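Local structure of sulfate transporter sulfate transporter family protein (Wolinella succinogenes, 4DGF) at residues 52-63 and 85-96. The protein probably moves sulfate or related anions across the membrane as a SulP-family transporter, of which this chain is the STAS domain. Sequence-based numbering, arbitrary orientation.
Sequences PKVFILRMRRVP and TILLLSGVSDRL
Thr85 OG1 donates to Pro52 O (3.0 Å), lying in the plane of that carbonyl, just ahead of the parallel ladder between strands 54-58 and 86-90. Its methyl CG2, anti to the backbone N, reaches CB of Phe55. A valine here has no hydroxyl to give, and would probably leave Pro52 O without this partner. The ladder then runs from Ile86 N to Lys53 O as far as Met59 N to Ser90 O, the last bond being the most bent (141° at the hydrogen). Phe55, Leu57, Leu87 and Leu89 share one face; Val54, Ile56 and Leu88 line the other, where Val54 CG1 meets Leu88 CD1 at 3.6 Å, helix 118-130 packs on Ile56, and Ser90 follows with Arg58, which bonds Thr15.

Beyond the strand, Met59, a selenomethionine, has CB 3.4 Å from Ser90 O and touching Leu96 CD2; CG stays near the same carbonyl. In the conformer described, one of two modelled, SE sits 4.0 Å from both Leu89 CD1 and Leu89 CD2, and a bend at chi3 (87°) brings CE to Leu96 CD2, the side chains crossing at about a right angle.

A water lies 2.9 Å from Met59 O and 2.7 Å from Val62 O and accepts from Ser93 N, while Ser93 OG caps helix 94-103 by accepting from Leu96 N. Backbone bonds set the register of this beta-alpha-beta unit, leucines and Phe55 pack the face toward helix 67-83, the other turns polar at Arg58 and Ser90, and the water joins the 59-62 turn to the helix start.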
# COMPACT_ATOMS: atom_id res chain seq x y z
N PRO A 52 0.52 -13.18 -1.00
CA PRO A 52 1.48 -12.46 -1.83
C PRO A 52 2.83 -12.27 -1.08
O PRO A 52 2.86 -12.12 0.11
CB PRO A 52 0.79 -11.12 -2.11
CG PRO A 52 -0.32 -11.01 -1.12
CD PRO A 52 -0.75 -12.43 -0.84
N LYS A 53 3.94 -12.22 -1.82
CA LYS A 53 5.22 -11.92 -1.22
C LYS A 53 5.27 -10.41 -0.93
O LYS A 53 5.98 -9.96 0.03
CB LYS A 53 6.33 -12.25 -2.23
CG LYS A 53 6.33 -13.71 -2.71
CD LYS A 53 7.47 -13.90 -3.69
CE LYS A 53 7.35 -15.18 -4.52
NZ LYS A 53 7.40 -16.35 -3.61
N VAL A 54 4.62 -9.65 -1.83
CA VAL A 54 4.68 -8.13 -1.77
C VAL A 54 3.25 -7.65 -2.02
O VAL A 54 2.59 -8.19 -2.91
CB VAL A 54 5.58 -7.52 -2.83
CG1 VAL A 54 5.69 -6.00 -2.73
CG2 VAL A 54 7.03 -8.11 -2.79
N PHE A 55 2.81 -6.63 -1.25
CA PHE A 55 1.52 -6.07 -1.41
C PHE A 55 1.74 -4.59 -1.61
O PHE A 55 2.35 -3.94 -0.71
CB PHE A 55 0.64 -6.36 -0.13
CG PHE A 55 -0.78 -6.06 -0.27
CD1 PHE A 55 -1.70 -7.10 -0.42
CD2 PHE A 55 -1.20 -4.72 -0.33
CE1 PHE A 55 -3.08 -6.80 -0.69
CE2 PHE A 55 -2.59 -4.43 -0.46
CZ PHE A 55 -3.51 -5.50 -0.64
N ILE A 56 1.19 -4.05 -2.71
CA ILE A 56 1.34 -2.63 -2.99
C ILE A 56 -0.00 -1.99 -2.75
O ILE A 56 -1.00 -2.32 -3.39
CB ILE A 56 1.83 -2.37 -4.43
CG1 ILE A 56 3.12 -3.15 -4.69
CG2 ILE A 56 1.99 -0.82 -4.67
CD1 ILE A 56 3.75 -2.96 -6.03
N LEU A 57 -0.01 -1.00 -1.86
CA LEU A 57 -1.23 -0.24 -1.69
C LEU A 57 -1.05 1.07 -2.48
O LEU A 57 -0.08 1.87 -2.15
CB LEU A 57 -1.32 0.05 -0.19
CG LEU A 57 -2.65 0.47 0.25
CD1 LEU A 57 -3.73 -0.61 0.13
CD2 LEU A 57 -2.53 0.78 1.76
N ARG A 58 -1.83 1.21 -3.55
CA ARG A 58 -1.76 2.35 -4.38
C ARG A 58 -2.54 3.51 -3.81
O ARG A 58 -3.82 3.43 -3.71
CB ARG A 58 -2.28 2.10 -5.86
CG ARG A 58 -1.35 1.09 -6.53
CD ARG A 58 -1.56 1.04 -8.04
NE ARG A 58 -1.16 2.33 -8.65
CZ ARG A 58 -1.24 2.63 -9.94
NH1 ARG A 58 -1.65 1.72 -10.87
NH2 ARG A 58 -0.78 3.81 -10.32
N MSE A 59 -1.84 4.62 -3.60
CA MSE A 59 -2.44 5.72 -2.81
C MSE A 59 -2.42 7.00 -3.61
O MSE A 59 -2.50 8.08 -3.04
CB MSE A 59 -1.68 5.83 -1.45
CG MSE A 59 -1.72 4.52 -0.64
SE MSE A 59 -1.04 4.81 1.17
CE MSE A 59 -2.78 5.40 2.00
N ARG A 60 -2.30 6.92 -4.94
CA ARG A 60 -2.31 8.20 -5.73
C ARG A 60 -3.59 9.01 -5.67
O ARG A 60 -3.56 10.24 -5.93
CB ARG A 60 -2.03 7.91 -7.25
CG ARG A 60 -3.08 6.94 -7.84
CD ARG A 60 -2.67 6.68 -9.33
NE ARG A 60 -3.56 5.67 -9.90
CZ ARG A 60 -3.78 5.52 -11.22
NH1 ARG A 60 -3.19 6.35 -12.08
NH2 ARG A 60 -4.59 4.55 -11.66
N ARG A 61 -4.69 8.35 -5.30
CA ARG A 61 -6.02 9.01 -5.18
C ARG A 61 -6.30 9.44 -3.74
O ARG A 61 -7.44 9.87 -3.42
CB ARG A 61 -7.16 8.05 -5.55
CG ARG A 61 -6.96 7.48 -6.94
CD ARG A 61 -8.18 6.72 -7.40
NE ARG A 61 -7.88 5.81 -8.52
CZ ARG A 61 -8.82 5.09 -9.16
NH1 ARG A 61 -10.12 5.29 -8.89
NH2 ARG A 61 -8.49 4.22 -10.13
N VAL A 62 -5.30 9.35 -2.89
CA VAL A 62 -5.60 9.51 -1.45
C VAL A 62 -4.83 10.78 -1.00
O VAL A 62 -3.61 10.72 -0.72
CB VAL A 62 -5.05 8.35 -0.69
CG1 VAL A 62 -5.49 8.49 0.75
CG2 VAL A 62 -5.63 7.04 -1.21
N PRO A 63 -5.56 11.92 -0.87
CA PRO A 63 -4.87 13.02 -0.24
C PRO A 63 -4.93 13.16 1.26
O PRO A 63 -4.11 13.97 1.84
CB PRO A 63 -5.53 14.26 -0.90
CG PRO A 63 -6.92 13.80 -1.28
CD PRO A 63 -6.92 12.27 -1.34
N THR A 85 4.34 -11.00 4.48
CA THR A 85 4.14 -10.18 3.28
C THR A 85 4.80 -8.83 3.46
O THR A 85 4.60 -8.22 4.50
CB THR A 85 2.61 -9.93 3.06
OG1 THR A 85 1.99 -11.22 2.81
CG2 THR A 85 2.39 -9.00 1.82
N ILE A 86 5.50 -8.34 2.43
CA ILE A 86 6.08 -7.00 2.53
C ILE A 86 5.05 -5.97 1.96
O ILE A 86 4.73 -6.01 0.79
CB ILE A 86 7.40 -6.95 1.73
CG1 ILE A 86 8.43 -7.88 2.41
CG2 ILE A 86 7.89 -5.50 1.71
CD1 ILE A 86 9.71 -8.18 1.61
N LEU A 87 4.66 -5.02 2.79
CA LEU A 87 3.80 -3.91 2.36
C LEU A 87 4.64 -2.75 1.79
O LEU A 87 5.61 -2.35 2.41
CB LEU A 87 3.00 -3.41 3.59
CG LEU A 87 1.92 -2.36 3.30
CD1 LEU A 87 0.93 -2.85 2.24
CD2 LEU A 87 1.17 -1.94 4.60
N LEU A 88 4.27 -2.27 0.60
CA LEU A 88 4.81 -1.05 -0.03
C LEU A 88 3.59 -0.05 -0.22
O LEU A 88 2.47 -0.45 -0.46
CB LEU A 88 5.43 -1.30 -1.40
CG LEU A 88 6.49 -2.45 -1.42
CD1 LEU A 88 7.03 -2.64 -2.83
CD2 LEU A 88 7.66 -2.18 -0.42
N LEU A 89 3.88 1.21 -0.05
CA LEU A 89 2.89 2.24 -0.48
C LEU A 89 3.40 2.92 -1.71
O LEU A 89 4.59 3.24 -1.77
CB LEU A 89 2.71 3.33 0.59
CG LEU A 89 2.69 2.81 1.99
CD1 LEU A 89 2.56 4.08 2.85
CD2 LEU A 89 1.47 1.89 2.20
N SER A 90 2.55 3.15 -2.72
CA SER A 90 3.00 3.91 -3.88
C SER A 90 2.06 5.10 -4.01
O SER A 90 0.94 5.11 -3.42
CB SER A 90 2.95 3.10 -5.18
OG SER A 90 1.64 2.70 -5.53
N GLY A 91 2.50 6.05 -4.82
CA GLY A 91 1.71 7.24 -5.18
C GLY A 91 1.45 8.13 -3.95
O GLY A 91 0.44 8.84 -3.90
N VAL A 92 2.38 8.08 -3.02
CA VAL A 92 2.16 8.88 -1.76
C VAL A 92 2.57 10.35 -2.02
O VAL A 92 3.76 10.66 -2.30
CB VAL A 92 2.96 8.31 -0.59
CG1 VAL A 92 2.85 9.21 0.63
CG2 VAL A 92 2.51 6.90 -0.24
N SER A 93 1.59 11.24 -1.95
CA SER A 93 1.86 12.68 -2.22
C SER A 93 2.60 13.26 -0.97
O SER A 93 2.63 12.68 0.07
CB SER A 93 0.55 13.45 -2.36
OG SER A 93 -0.17 13.37 -1.12
N ASP A 94 3.18 14.43 -1.13
CA ASP A 94 3.79 15.09 0.03
C ASP A 94 2.82 15.39 1.17
O ASP A 94 3.17 15.18 2.32
CB ASP A 94 4.43 16.40 -0.48
CG ASP A 94 5.73 16.17 -1.21
OD1 ASP A 94 6.24 15.03 -1.26
OD2 ASP A 94 6.26 17.19 -1.76
N ARG A 95 1.55 15.68 0.87
CA ARG A 95 0.60 15.92 1.95
C ARG A 95 0.26 14.61 2.65
O ARG A 95 0.30 14.52 3.89
CB ARG A 95 -0.63 16.58 1.39
CG ARG A 95 -1.64 16.64 2.51
CD ARG A 95 -2.91 17.19 1.96
NE ARG A 95 -3.74 17.29 3.16
CZ ARG A 95 -4.86 17.98 3.25
NH1 ARG A 95 -5.32 18.61 2.17
NH2 ARG A 95 -5.53 17.94 4.40
N LEU A 96 0.02 13.55 1.87
CA LEU A 96 -0.21 12.26 2.59
C LEU A 96 0.96 11.80 3.46
O LEU A 96 0.78 11.26 4.59
CB LEU A 96 -0.62 11.19 1.57
CG LEU A 96 -0.90 9.84 2.24
CD1 LEU A 96 -2.11 9.94 3.16
CD2 LEU A 96 -1.34 8.90 1.10
O HOH W 1 -1.19 10.44 -1.99